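Local coordinates for protein DHC, diheme cytochrome c (Rhodobacter sphaeroides, PDB 2FWT) that probably serves as a diheme electron-transfer cytochrome c that exchanges electrons with the oxygen-binding sphaeroides heme protein SHP, at residues Arg28-Leu33 with Ser57-Asn62; Ala35-Pro38 with Asp44-Leu47; Arg93-Glu98 with Ala115-Ala120. One frame throughout, in Å; residues are numbered along the deposited sequence.

Overall arrangement
Each interaction packs protein around one of the two hemes. Interactions 1 and 2 touch the same heme, of chain C, and their segments adjoin in sequence. Interaction 1 joins helix 27-34 to helix 49-61. Interaction 2 folds the loop between these helices back on itself. Interaction 3 lies on the opposite side of the chain's centre, with its centre about 24 Å from that of interaction 1. It is the buried one, and it is held through the iron of the chain B heme. The other two are partly buried. Interaction 1 is apolar packing on an indole ring, whereas interaction 2 combines backbone bonding with leucine packing.

Interaction 1. Residues Arg28-Leu33 with Ser57-Asn62; sequences RSWTAL and SYLVAN. With HEC (heme c), chain C.
This contact packs helix 27-34 against helix 49-61 beside the pocket of the chain C heme, with Trp30 and Leu59 at its centre. The backbones come closest here, Trp30 CA to Leu59 CA being 6.4 Å. No hydrogen bond links the two segments. Leu59 lies over one face of the indole, and the two side chains cross at about a right angle. Leu59 CB makes a CH-pi contact with the five-membered ring of Trp30, 3.8 Å from its centroid and 18° off the ring normal. The branches of Leu59 reach on over the rest of the face. CD1 of Leu59 comes to 3.7 Å from Trp30 CE3, and CD2 lies over the centre of the indole. CG of Leu59 is anti to its own carbonyl carbon (chi1 -67°), which carries both methyls along the indole from the five-membered ring.

The six-membered end of the indole points to the heme. Trp30 CZ3 is 3.8 Å from the heme methyl CMB, approached obliquely. Leu33 CD1 meets the methyl CMA at 3.6 Å, so both residues line the pocket at the porphyrin periphery. Trp30 NE1 is hydrogen-bonded to Ala22 O, which satisfies this buried polar atom and limits rotation of the ring.

To one side of this pair, Thr31 OG1 touches Val60 CG2 at 3.6 Å. The hydroxyl is hydrogen-bonded to Glu56, one turn before Val60 on the same helix. Helix 49-61 ends here, and Asn62 ND2 turns back to Tyr58 O, 2.9 Å away.

Beyond the two segments, Leu59 also rests on Met34 and Val60 on Ala27, both of helix 27-34. Ser29 OG bonds to Pro82 O, and Leu33 touches Phe41. Helix 27-34 is thus packed between helix 49-61, the heme and these loops.

Interaction 2. Residues Ala35-Pro38 with Asp44-Leu47; sequences ADLP and DASL. With HEC (heme c), chain C.
Leu37 and Ala45 are joined by the backbone hydrogen bond that closes this loop. Ala45 N donates to Leu37 O at 2.8 Å, with an N-H...O angle of 150°. The donor sits above the carbonyl plane, 35° out of it.

A second polar group lies within 44-47. Asp44 OD1 accepts from Ser46 N at 2.9 Å, which makes an Asx turn. It also takes Ser46 OG at 2.6 Å, on the syn side of the carboxylate. OG reaches it because it stands between its own backbone N and carbonyl carbon (chi1 63°). Two bonds to one oxygen hold the carboxylate against the turn.

The apolar contacts centre on Leu37. Its CB packs on the backbone of Ala45 and Ser46. CD1 meets Leu47 CD1 at 3.8 Å, the two side chains crossing obliquely, and CD2 comes near Ala45 CB. On the outer side, Pro38 CG touches Ser46 CB at 3.9 Å.

The heme of chain C covers the inner side. Ala45 CB lies over a pyrrole ring, 3.6 Å from its C2C, and the Asp44 carbonyl oxygen approaches the CBC atom.

The five residues between the segments include His40, an axial ligand of the iron of this same heme. The arrangement is that of a loop in a c-type cytochrome that presents an axial histidine, closed at its base by the bond from Ala45 to Leu37.

Interaction 3. Residues Arg93-Glu98 with Ala115-Ala120; sequences RKHADE and ACHTGA. With HEC (heme c), chain B.
His95 NE2 and His117 NE2 bind the iron of the chain B heme from the two faces of the porphyrin, each at 2.0 Å. This is bis-histidine axial ligation, and the second ligand belongs to a CXXCH heme-binding motif made of Cys113, Cys116 and His117. The two nitrogens and the iron are nearly in line, with an angle of about 175° at the metal. The two rings meet only at their coordinating nitrogens: His95 NE2 and His117 NE2 are 3.9 Å apart, each at the edge of the other ring and near its plane. The imidazole planes are turned about 90° to one another. The plane of His95 runs toward the meso carbon CHB, and that of His117 toward CHA.

Second-shell residues brace both rings. His95 ND1 is hydrogen-bonded to Phe91 O, one turn back on helix 89-98, which helps to set the orientation of the imidazole, and its ring stacks on that of Phe91. This bond would be expected to add electron density to the imidazole. Phe125 meets the ring of His117 edge-to-face.

The heme is also tied covalently. Cys116 SG is bonded to CAC at 2.0 Å, on the His117 side. After His117 the chain makes a type I beta turn, closed by Ala120 N to His117 O at 3.1 Å.

On the His95 side, helix 89-98 lays two more side chains along the propionate edge. The aliphatic part of Lys94 runs beside one propionate. Glu98, bent at chi2 (-71°), brings its CG to 3.5 Å from CAD, the first carbon of the other.

Interaction 1. Residues Arg28-Leu33 with Ser57-Asn62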
loop_
_atom_site.group_PDB
_atom_site.type_symbol
_atom_site.label_atom_id
_atom_site.label_comp_id
_atom_site.label_asym_id
_atom_site.label_seq_id
_atom_site.Cartn_x
_atom_site.Cartn_y
_atom_site.Cartn_z
ATOM N N ARG A 28 1.567 -11.951 4.601
ATOM C CA ARG A 28 1.131 -11.827 5.997
ATOM C C ARG A 28 0.735 -10.406 6.393
ATOM O O ARG A 28 -0.124 -10.219 7.241
ATOM C CB ARG A 28 2.202 -12.335 6.934
ATOM C CG ARG A 28 3.454 -11.494 7.000
ATOM C CD ARG A 28 4.552 -12.319 7.690
ATOM N NE ARG A 28 5.784 -11.561 7.776
ATOM C CZ ARG A 28 6.698 -11.461 6.801
ATOM N NH1 ARG A 28 6.554 -12.093 5.653
ATOM N NH2 ARG A 28 7.768 -10.710 6.999
ATOM N N SER A 29 1.366 -9.419 5.754
ATOM C CA SER A 29 1.080 -8.002 5.962
ATOM C C SER A 29 -0.271 -7.622 5.347
ATOM O O SER A 29 -1.082 -6.960 5.982
ATOM C CB SER A 29 2.195 -7.128 5.394
ATOM O OG SER A 29 3.429 -7.306 6.108
ATOM N N TRP A 30 -0.532 -8.048 4.115
ATOM C CA TRP A 30 -1.855 -7.825 3.536
ATOM C C TRP A 30 -2.956 -8.477 4.368
ATOM O O TRP A 30 -4.000 -7.868 4.607
ATOM C CB TRP A 30 -1.907 -8.311 2.110
ATOM C CG TRP A 30 -1.078 -7.524 1.121
ATOM C CD1 TRP A 30 -0.123 -8.016 0.308
ATOM C CD2 TRP A 30 -1.166 -6.127 0.833
ATOM N NE1 TRP A 30 0.392 -7.045 -0.442
ATOM C CE2 TRP A 30 -0.237 -5.866 -0.167
ATOM C CE3 TRP A 30 -1.952 -5.068 1.334
ATOM C CZ2 TRP A 30 -0.050 -4.590 -0.709
ATOM C CZ3 TRP A 30 -1.785 -3.793 0.783
ATOM C CH2 TRP A 30 -0.852 -3.567 -0.227
ATOM N N THR A 31 -2.736 -9.694 4.833
ATOM C CA THR A 31 -3.748 -10.378 5.656
ATOM C C THR A 31 -3.997 -9.591 6.959
ATOM O O THR A 31 -5.140 -9.411 7.405
ATOM C CB THR A 31 -3.326 -11.834 5.929
ATOM O OG1 THR A 31 -3.420 -12.572 4.709
ATOM C CG2 THR A 31 -4.179 -12.472 6.996
ATOM N N ALA A 32 -2.925 -9.116 7.565
ATOM C CA ALA A 32 -3.050 -8.348 8.787
ATOM C C ALA A 32 -3.848 -7.073 8.574
ATOM O O ALA A 32 -4.705 -6.704 9.401
ATOM C CB ALA A 32 -1.680 -8.034 9.327
ATOM N N LEU A 33 -3.525 -6.355 7.508
ATOM C CA LEU A 33 -4.231 -5.131 7.186
ATOM C C LEU A 33 -5.713 -5.417 6.884
ATOM O O LEU A 33 -6.624 -4.730 7.390
ATOM C CB LEU A 33 -3.592 -4.425 5.993
ATOM C CG LEU A 33 -2.375 -3.535 6.194
ATOM C CD1 LEU A 33 -1.814 -3.115 4.848
ATOM C CD2 LEU A 33 -2.729 -2.292 7.021
ATOM N N SER A 57 -7.585 -12.011 -1.148
ATOM C CA SER A 57 -7.085 -13.103 -1.980
ATOM C C SER A 57 -6.174 -12.583 -3.110
ATOM O O SER A 57 -5.115 -13.156 -3.376
ATOM C CB SER A 57 -8.252 -13.943 -2.530
ATOM O OG SER A 57 -7.763 -14.845 -3.539
ATOM N N TYR A 58 -6.568 -11.481 -3.752
ATOM C CA TYR A 58 -5.778 -10.886 -4.810
ATOM C C TYR A 58 -4.439 -10.386 -4.261
ATOM O O TYR A 58 -3.382 -10.651 -4.854
ATOM C CB TYR A 58 -6.558 -9.741 -5.503
ATOM C CG TYR A 58 -5.674 -8.844 -6.334
ATOM C CD1 TYR A 58 -5.316 -9.198 -7.615
ATOM C CD2 TYR A 58 -5.184 -7.635 -5.831
ATOM C CE1 TYR A 58 -4.457 -8.411 -8.360
ATOM C CE2 TYR A 58 -4.342 -6.824 -6.595
ATOM C CZ TYR A 58 -3.999 -7.217 -7.852
ATOM O OH TYR A 58 -3.174 -6.443 -8.621
ATOM N N LEU A 59 -4.482 -9.678 -3.135
ATOM C CA LEU A 59 -3.274 -9.092 -2.560
ATOM C C LEU A 59 -2.298 -10.185 -2.161
ATOM O O LEU A 59 -1.111 -10.144 -2.495
ATOM C CB LEU A 59 -3.618 -8.170 -1.408
ATOM C CG LEU A 59 -4.389 -6.895 -1.757
ATOM C CD1 LEU A 59 -4.938 -6.237 -0.482
ATOM C CD2 LEU A 59 -3.530 -5.936 -2.520
ATOM N N VAL A 60 -2.809 -11.215 -1.497
ATOM C CA VAL A 60 -1.990 -12.339 -1.076
ATOM C C VAL A 60 -1.368 -13.083 -2.255
ATOM O O VAL A 60 -0.166 -13.397 -2.239
ATOM C CB VAL A 60 -2.816 -13.284 -0.161
ATOM C CG1 VAL A 60 -2.135 -14.637 0.074
ATOM C CG2 VAL A 60 -3.037 -12.602 1.169
ATOM N N ALA A 61 -2.172 -13.347 -3.284
ATOM C CA ALA A 61 -1.710 -14.098 -4.452
ATOM C C ALA A 61 -0.646 -13.352 -5.231
ATOM O O ALA A 61 0.133 -13.988 -5.944
ATOM C CB ALA A 61 -2.896 -14.415 -5.393
ATOM N N ASN A 62 -0.619 -12.026 -5.095
ATOM C CA ASN A 62 0.299 -11.170 -5.805
ATOM C C ASN A 62 1.308 -10.439 -4.928
ATOM O O ASN A 62 1.987 -9.524 -5.375
ATOM C CB ASN A 62 -0.509 -10.211 -6.674
ATOM C CG ASN A 62 -1.239 -10.932 -7.755
ATOM O OD1 ASN A 62 -0.613 -11.295 -8.735
ATOM N ND2 ASN A 62 -2.548 -11.206 -7.580
HETATM FE FE HEC C . -5.337 2.582 3.460
HETATM C CHA HEC C . -2.424 3.686 4.776
HETATM C CHB HEC C . -3.736 -0.194 2.225
HETATM C CHC HEC C . -8.227 1.529 2.034
HETATM C CHD HEC C . -6.986 5.245 4.805
HETATM N NA HEC C . -3.450 1.888 3.462
HETATM C C1A HEC C . -2.377 2.506 4.082
HETATM C C2A HEC C . -1.187 1.727 3.903
HETATM C C3A HEC C . -1.546 0.646 3.179
HETATM C C4A HEC C . -2.968 0.736 2.890
HETATM C CMA HEC C . -0.646 -0.482 2.711
HETATM C CAA HEC C . 0.200 2.103 4.436
HETATM C CBA HEC C . 0.918 3.119 3.550
HETATM C CGA HEC C . 2.366 3.235 3.982
HETATM O O1A HEC C . 3.176 2.385 3.559
HETATM O O2A HEC C . 2.714 4.178 4.741
HETATM N NB HEC C . -5.880 0.976 2.339
HETATM C C1B HEC C . -5.090 -0.099 2.004
HETATM C C2B HEC C . -5.908 -1.096 1.353
HETATM C C3B HEC C . -7.167 -0.612 1.318
HETATM C C4B HEC C . -7.147 0.725 1.879
HETATM C CMB HEC C . -5.349 -2.467 0.915
HETATM C CAB HEC C . -8.453 -1.277 0.779
HETATM C CBB HEC C . -8.877 -2.365 1.508
HETATM N NC HEC C . -7.235 3.278 3.422
HETATM C C1C HEC C . -8.289 2.690 2.755
HETATM C C2C HEC C . -9.456 3.522 2.894
HETATM C C3C HEC C . -9.130 4.553 3.677
HETATM C C4C HEC C . -7.722 4.414 4.007
HETATM C CMC HEC C . -10.825 3.202 2.274
HETATM C CAC HEC C . -10.060 5.700 4.161
HETATM C CBC HEC C . -11.233 5.389 4.797
HETATM N ND HEC C . -4.806 4.140 4.587
HETATM C C1D HEC C . -5.661 5.129 5.076
HETATM C C2D HEC C . -4.920 6.053 5.906
HETATM C C3D HEC C . -3.499 5.586 5.910
HETATM C C4D HEC C . -3.519 4.398 5.063
HETATM C CMD HEC C . -5.453 7.229 6.671
HETATM C CAD HEC C . -2.350 6.251 6.657
HETATM C CBD HEC C . -1.706 7.295 5.735
HETATM C CGD HEC C . -0.607 8.059 6.431
HETATM O O1D HEC C . -0.135 7.579 7.491
HETATM O O2D HEC C . -0.209 9.145 5.900
#

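Interaction 2. Residues Ala35-Pro38 with Asp44-Leu47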
loop_
_atom_site.group_PDB
_atom_site.type_symbol
_atom_site.label_atom_id
_atom_site.label_comp_id
_atom_site.label_asym_id
_atom_site.label_seq_id
_atom_site.Cartn_x
_atom_site.Cartn_y
_atom_site.Cartn_z
ATOM N N ALA A 35 -7.557 -7.696 7.919
ATOM C CA ALA A 35 -8.220 -8.184 9.103
ATOM C C ALA A 35 -8.675 -7.094 10.064
ATOM O O ALA A 35 -9.423 -7.386 11.013
ATOM C CB ALA A 35 -7.325 -9.138 9.823
ATOM N N ASP A 36 -8.225 -5.856 9.888
ATOM C CA ASP A 36 -8.579 -4.825 10.873
ATOM C C ASP A 36 -8.858 -3.532 10.155
ATOM O O ASP A 36 -8.439 -2.459 10.606
ATOM C CB ASP A 36 -7.430 -4.678 11.904
ATOM C CG ASP A 36 -7.844 -3.966 13.195
ATOM O OD1 ASP A 36 -9.056 -3.871 13.523
ATOM O OD2 ASP A 36 -6.906 -3.504 13.898
ATOM N N LEU A 37 -9.628 -3.610 9.078
ATOM C CA LEU A 37 -9.980 -2.413 8.339
ATOM C C LEU A 37 -10.786 -1.376 9.153
ATOM O O LEU A 37 -10.728 -0.204 8.846
ATOM C CB LEU A 37 -10.706 -2.755 7.051
ATOM C CG LEU A 37 -9.827 -3.458 6.017
ATOM C CD1 LEU A 37 -10.678 -3.901 4.832
ATOM C CD2 LEU A 37 -8.672 -2.509 5.586
ATOM N N PRO A 38 -11.571 -1.812 10.156
ATOM C CA PRO A 38 -12.231 -0.790 11.002
ATOM C C PRO A 38 -11.286 0.129 11.764
ATOM O O PRO A 38 -11.687 1.239 12.186
ATOM C CB PRO A 38 -13.055 -1.633 11.993
ATOM C CG PRO A 38 -13.373 -2.879 11.222
ATOM C CD PRO A 38 -12.009 -3.159 10.535
ATOM N N ASP A 44 -11.860 4.280 9.501
ATOM C CA ASP A 44 -12.677 3.108 9.266
ATOM C C ASP A 44 -12.743 2.798 7.777
ATOM O O ASP A 44 -13.532 3.398 7.024
ATOM C CB ASP A 44 -14.082 3.304 9.853
ATOM C CG ASP A 44 -14.994 2.094 9.621
ATOM O OD1 ASP A 44 -14.566 1.119 8.974
ATOM O OD2 ASP A 44 -16.157 2.131 10.083
ATOM N N ALA A 45 -11.936 1.832 7.356
ATOM C CA ALA A 45 -11.878 1.408 5.951
ATOM C C ALA A 45 -12.666 0.117 5.687
ATOM O O ALA A 45 -12.510 -0.517 4.646
ATOM C CB ALA A 45 -10.447 1.229 5.519
ATOM N N SER A 46 -13.529 -0.253 6.620
ATOM C CA SER A 46 -14.199 -1.556 6.565
ATOM C C SER A 46 -15.074 -1.735 5.321
ATOM O O SER A 46 -15.517 -0.758 4.710
ATOM C CB SER A 46 -14.958 -1.808 7.870
ATOM O OG SER A 46 -15.973 -0.832 8.036
ATOM N N LEU A 47 -15.233 -3.008 4.930
ATOM C CA LEU A 47 -15.879 -3.450 3.721
ATOM C C LEU A 47 -16.792 -4.603 4.095
ATOM O O LEU A 47 -16.651 -5.208 5.152
ATOM C CB LEU A 47 -14.834 -4.096 2.787
ATOM C CG LEU A 47 -13.655 -3.282 2.348
ATOM C CD1 LEU A 47 -12.684 -4.206 1.674
ATOM C CD2 LEU A 47 -14.158 -2.217 1.433
HETATM FE FE HEC C . -5.337 2.582 3.460
HETATM C CHA HEC C . -2.424 3.686 4.776
HETATM C CHB HEC C . -3.736 -0.194 2.225
HETATM C CHC HEC C . -8.227 1.529 2.034
HETATM C CHD HEC C . -6.986 5.245 4.805
HETATM N NA HEC C . -3.450 1.888 3.462
HETATM C C1A HEC C . -2.377 2.506 4.082
HETATM C C2A HEC C . -1.187 1.727 3.903
HETATM C C3A HEC C . -1.546 0.646 3.179
HETATM C C4A HEC C . -2.968 0.736 2.890
HETATM C CMA HEC C . -0.646 -0.482 2.711
HETATM C CAA HEC C . 0.200 2.103 4.436
HETATM C CBA HEC C . 0.918 3.119 3.550
HETATM C CGA HEC C . 2.366 3.235 3.982
HETATM O O1A HEC C . 3.176 2.385 3.559
HETATM O O2A HEC C . 2.714 4.178 4.741
HETATM N NB HEC C . -5.880 0.976 2.339
HETATM C C1B HEC C . -5.090 -0.099 2.004
HETATM C C2B HEC C . -5.908 -1.096 1.353
HETATM C C3B HEC C . -7.167 -0.612 1.318
HETATM C C4B HEC C . -7.147 0.725 1.879
HETATM C CMB HEC C . -5.349 -2.467 0.915
HETATM C CAB HEC C . -8.453 -1.277 0.779
HETATM C CBB HEC C . -8.877 -2.365 1.508
HETATM N NC HEC C . -7.235 3.278 3.422
HETATM C C1C HEC C . -8.289 2.690 2.755
HETATM C C2C HEC C . -9.456 3.522 2.894
HETATM C C3C HEC C . -9.130 4.553 3.677
HETATM C C4C HEC C . -7.722 4.414 4.007
HETATM C CMC HEC C . -10.825 3.202 2.274
HETATM C CAC HEC C . -10.060 5.700 4.161
HETATM C CBC HEC C . -11.233 5.389 4.797
HETATM N ND HEC C . -4.806 4.140 4.587
HETATM C C1D HEC C . -5.661 5.129 5.076
HETATM C C2D HEC C . -4.920 6.053 5.906
HETATM C C3D HEC C . -3.499 5.586 5.910
HETATM C C4D HEC C . -3.519 4.398 5.063
HETATM C CMD HEC C . -5.453 7.229 6.671
HETATM C CAD HEC C . -2.350 6.251 6.657
HETATM C CBD HEC C . -1.706 7.295 5.735
HETATM C CGD HEC C . -0.607 8.059 6.431
HETATM O O1D HEC C . -0.135 7.579 7.491
HETATM O O2D HEC C . -0.209 9.145 5.900
#

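Interaction 3. Residues Arg93-Glu98 with Ala115-Ala120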
loop_
_atom_site.group_PDB
_atom_site.type_symbol
_atom_site.label_atom_id
_atom_site.label_comp_id
_atom_site.label_asym_id
_atom_site.label_seq_id
_atom_site.Cartn_x
_atom_site.Cartn_y
_atom_site.Cartn_z
ATOM N N ARG A 93 15.852 2.752 4.030
ATOM C CA ARG A 93 17.243 2.884 3.613
ATOM C C ARG A 93 17.353 3.803 2.393
ATOM O O ARG A 93 18.172 4.716 2.364
ATOM C CB ARG A 93 17.816 1.474 3.339
ATOM C CG ARG A 93 19.170 1.412 2.748
ATOM C CD ARG A 93 19.703 -0.038 2.756
ATOM N NE ARG A 93 19.162 -0.902 1.684
ATOM C CZ ARG A 93 18.326 -1.944 1.840
ATOM N NH1 ARG A 93 17.844 -2.298 3.028
ATOM N NH2 ARG A 93 17.947 -2.647 0.777
ATOM N N LYS A 94 16.527 3.568 1.386
ATOM C CA LYS A 94 16.589 4.347 0.152
ATOM C C LYS A 94 16.098 5.787 0.318
ATOM O O LYS A 94 16.715 6.736 -0.169
ATOM C CB LYS A 94 15.840 3.610 -0.968
ATOM C CG LYS A 94 16.457 2.273 -1.348
ATOM C CD LYS A 94 17.870 2.346 -1.864
ATOM C CE LYS A 94 18.337 0.987 -2.394
ATOM N NZ LYS A 94 19.698 0.997 -3.044
ATOM N N HIS A 95 15.026 5.993 1.059
ATOM C CA HIS A 95 14.492 7.322 1.184
ATOM C C HIS A 95 15.304 8.196 2.147
ATOM O O HIS A 95 15.260 9.419 2.054
ATOM C CB HIS A 95 12.998 7.261 1.569
ATOM C CG HIS A 95 12.103 6.807 0.436
ATOM N ND1 HIS A 95 11.807 5.477 0.201
ATOM C CD2 HIS A 95 11.492 7.504 -0.558
ATOM C CE1 HIS A 95 11.021 5.389 -0.869
ATOM N NE2 HIS A 95 10.840 6.602 -1.376
ATOM N N ALA A 96 16.061 7.581 3.056
ATOM C CA ALA A 96 16.874 8.341 4.014
ATOM C C ALA A 96 17.895 9.220 3.285
ATOM O O ALA A 96 18.156 10.350 3.690
ATOM C CB ALA A 96 17.582 7.421 4.943
ATOM N N ASP A 97 18.415 8.696 2.184
ATOM C CA ASP A 97 19.392 9.403 1.324
ATOM C C ASP A 97 18.805 10.495 0.433
ATOM O O ASP A 97 19.482 11.488 0.081
ATOM C CB ASP A 97 20.052 8.386 0.356
ATOM C CG ASP A 97 21.235 7.719 0.933
ATOM O OD1 ASP A 97 21.630 8.095 2.039
ATOM O OD2 ASP A 97 21.784 6.798 0.268
ATOM N N GLU A 98 17.556 10.289 0.045
ATOM C CA GLU A 98 16.974 10.984 -1.089
ATOM C C GLU A 98 15.916 12.008 -0.727
ATOM O O GLU A 98 15.577 12.836 -1.543
ATOM C CB GLU A 98 16.379 9.952 -2.048
ATOM C CG GLU A 98 17.433 9.065 -2.696
ATOM C CD GLU A 98 18.294 9.773 -3.705
ATOM O OE1 GLU A 98 17.958 10.878 -4.160
ATOM O OE2 GLU A 98 19.316 9.190 -4.078
ATOM N N ALA A 115 2.939 12.338 -4.343
ATOM C CA ALA A 115 3.421 13.700 -4.056
ATOM C C ALA A 115 4.861 13.903 -4.529
ATOM O O ALA A 115 5.311 15.040 -4.789
ATOM C CB ALA A 115 3.329 13.968 -2.609
ATOM N N CYS A 116 5.574 12.789 -4.664
ATOM C CA CYS A 116 6.956 12.809 -5.100
ATOM C C CYS A 116 7.226 12.041 -6.359
ATOM O O CYS A 116 8.166 12.382 -7.082
ATOM C CB CYS A 116 7.833 12.265 -4.000
ATOM S SG CYS A 116 7.721 13.274 -2.527
ATOM N N HIS A 117 6.465 10.983 -6.606
ATOM C CA HIS A 117 6.678 10.110 -7.753
ATOM C C HIS A 117 5.583 10.356 -8.790
ATOM O O HIS A 117 4.453 9.898 -8.645
ATOM C CB HIS A 117 6.682 8.633 -7.324
ATOM C CG HIS A 117 7.830 8.248 -6.439
ATOM N ND1 HIS A 117 9.098 8.054 -6.933
ATOM C CD2 HIS A 117 7.898 7.965 -5.107
ATOM C CE1 HIS A 117 9.909 7.711 -5.932
ATOM N NE2 HIS A 117 9.205 7.624 -4.816
ATOM N N THR A 118 5.920 11.053 -9.855
ATOM C CA THR A 118 4.855 11.484 -10.788
ATOM C C THR A 118 4.224 10.282 -11.522
ATOM O O THR A 118 3.034 10.314 -11.931
ATOM C CB THR A 118 5.365 12.563 -11.767
ATOM O OG1 THR A 118 6.518 12.078 -12.446
ATOM C CG2 THR A 118 5.745 13.822 -11.040
ATOM N N GLY A 119 4.978 9.212 -11.677
ATOM C CA GLY A 119 4.446 8.021 -12.321
ATOM C C GLY A 119 3.987 6.924 -11.375
ATOM O O GLY A 119 3.829 5.786 -11.796
ATOM N N ALA A 120 3.791 7.252 -10.093
ATOM C CA ALA A 120 3.357 6.265 -9.088
ATOM C C ALA A 120 2.140 5.458 -9.546
ATOM O O ALA A 120 2.152 4.254 -9.474
ATOM C CB ALA A 120 3.050 6.945 -7.775
HETATM FE FE HEC B . 9.946 7.085 -3.069
HETATM C CHA HEC B . 12.957 6.355 -4.452
HETATM C CHB HEC B . 8.790 3.974 -3.836
HETATM C CHC HEC B . 7.072 7.712 -1.344
HETATM C CHD HEC B . 10.821 10.360 -2.805
HETATM N NA HEC B . 10.731 5.467 -3.965
HETATM C C1A HEC B . 12.018 5.346 -4.440
HETATM C C2A HEC B . 12.193 4.036 -4.966
HETATM C C3A HEC B . 11.032 3.374 -4.815
HETATM C C4A HEC B . 10.087 4.263 -4.179
HETATM C CMA HEC B . 10.765 1.930 -5.272
HETATM C CAA HEC B . 13.491 3.470 -5.594
HETATM C CBA HEC B . 14.215 2.690 -4.509
HETATM C CGA HEC B . 15.585 2.181 -4.969
HETATM O O1A HEC B . 15.761 0.953 -5.031
HETATM O O2A HEC B . 16.505 2.970 -5.288
HETATM N NB HEC B . 8.252 6.057 -2.662
HETATM C C1B HEC B . 7.966 4.762 -3.074
HETATM C C2B HEC B . 6.675 4.374 -2.573
HETATM C C3B HEC B . 6.188 5.407 -1.871
HETATM C C4B HEC B . 7.177 6.476 -1.930
HETATM C CMB HEC B . 6.062 2.991 -2.827
HETATM C CAB HEC B . 4.869 5.494 -1.068
HETATM C CBB HEC B . 4.546 4.478 -0.176
HETATM N NC HEC B . 9.122 8.737 -2.252
HETATM C C1C HEC B . 7.922 8.769 -1.551
HETATM C C2C HEC B . 7.718 10.127 -1.082
HETATM C C3C HEC B . 8.751 10.888 -1.472
HETATM C C4C HEC B . 9.636 10.014 -2.227
HETATM C CMC HEC B . 6.495 10.544 -0.278
HETATM C CAC HEC B . 8.990 12.391 -1.192
HETATM C CBC HEC B . 8.724 12.940 0.039
HETATM N ND HEC B . 11.566 8.150 -3.529
HETATM C C1D HEC B . 11.702 9.521 -3.377
HETATM C C2D HEC B . 12.959 9.966 -3.973
HETATM C C3D HEC B . 13.633 8.746 -4.489
HETATM C C4D HEC B . 12.711 7.666 -4.162
HETATM C CMD HEC B . 13.492 11.394 -4.039
HETATM C CAD HEC B . 14.999 8.647 -5.211
HETATM C CBD HEC B . 14.797 8.662 -6.731
HETATM C CGD HEC B . 15.967 8.006 -7.473
HETATM O O1D HEC B . 17.072 7.709 -6.918
HETATM O O2D HEC B . 15.802 7.726 -8.684
#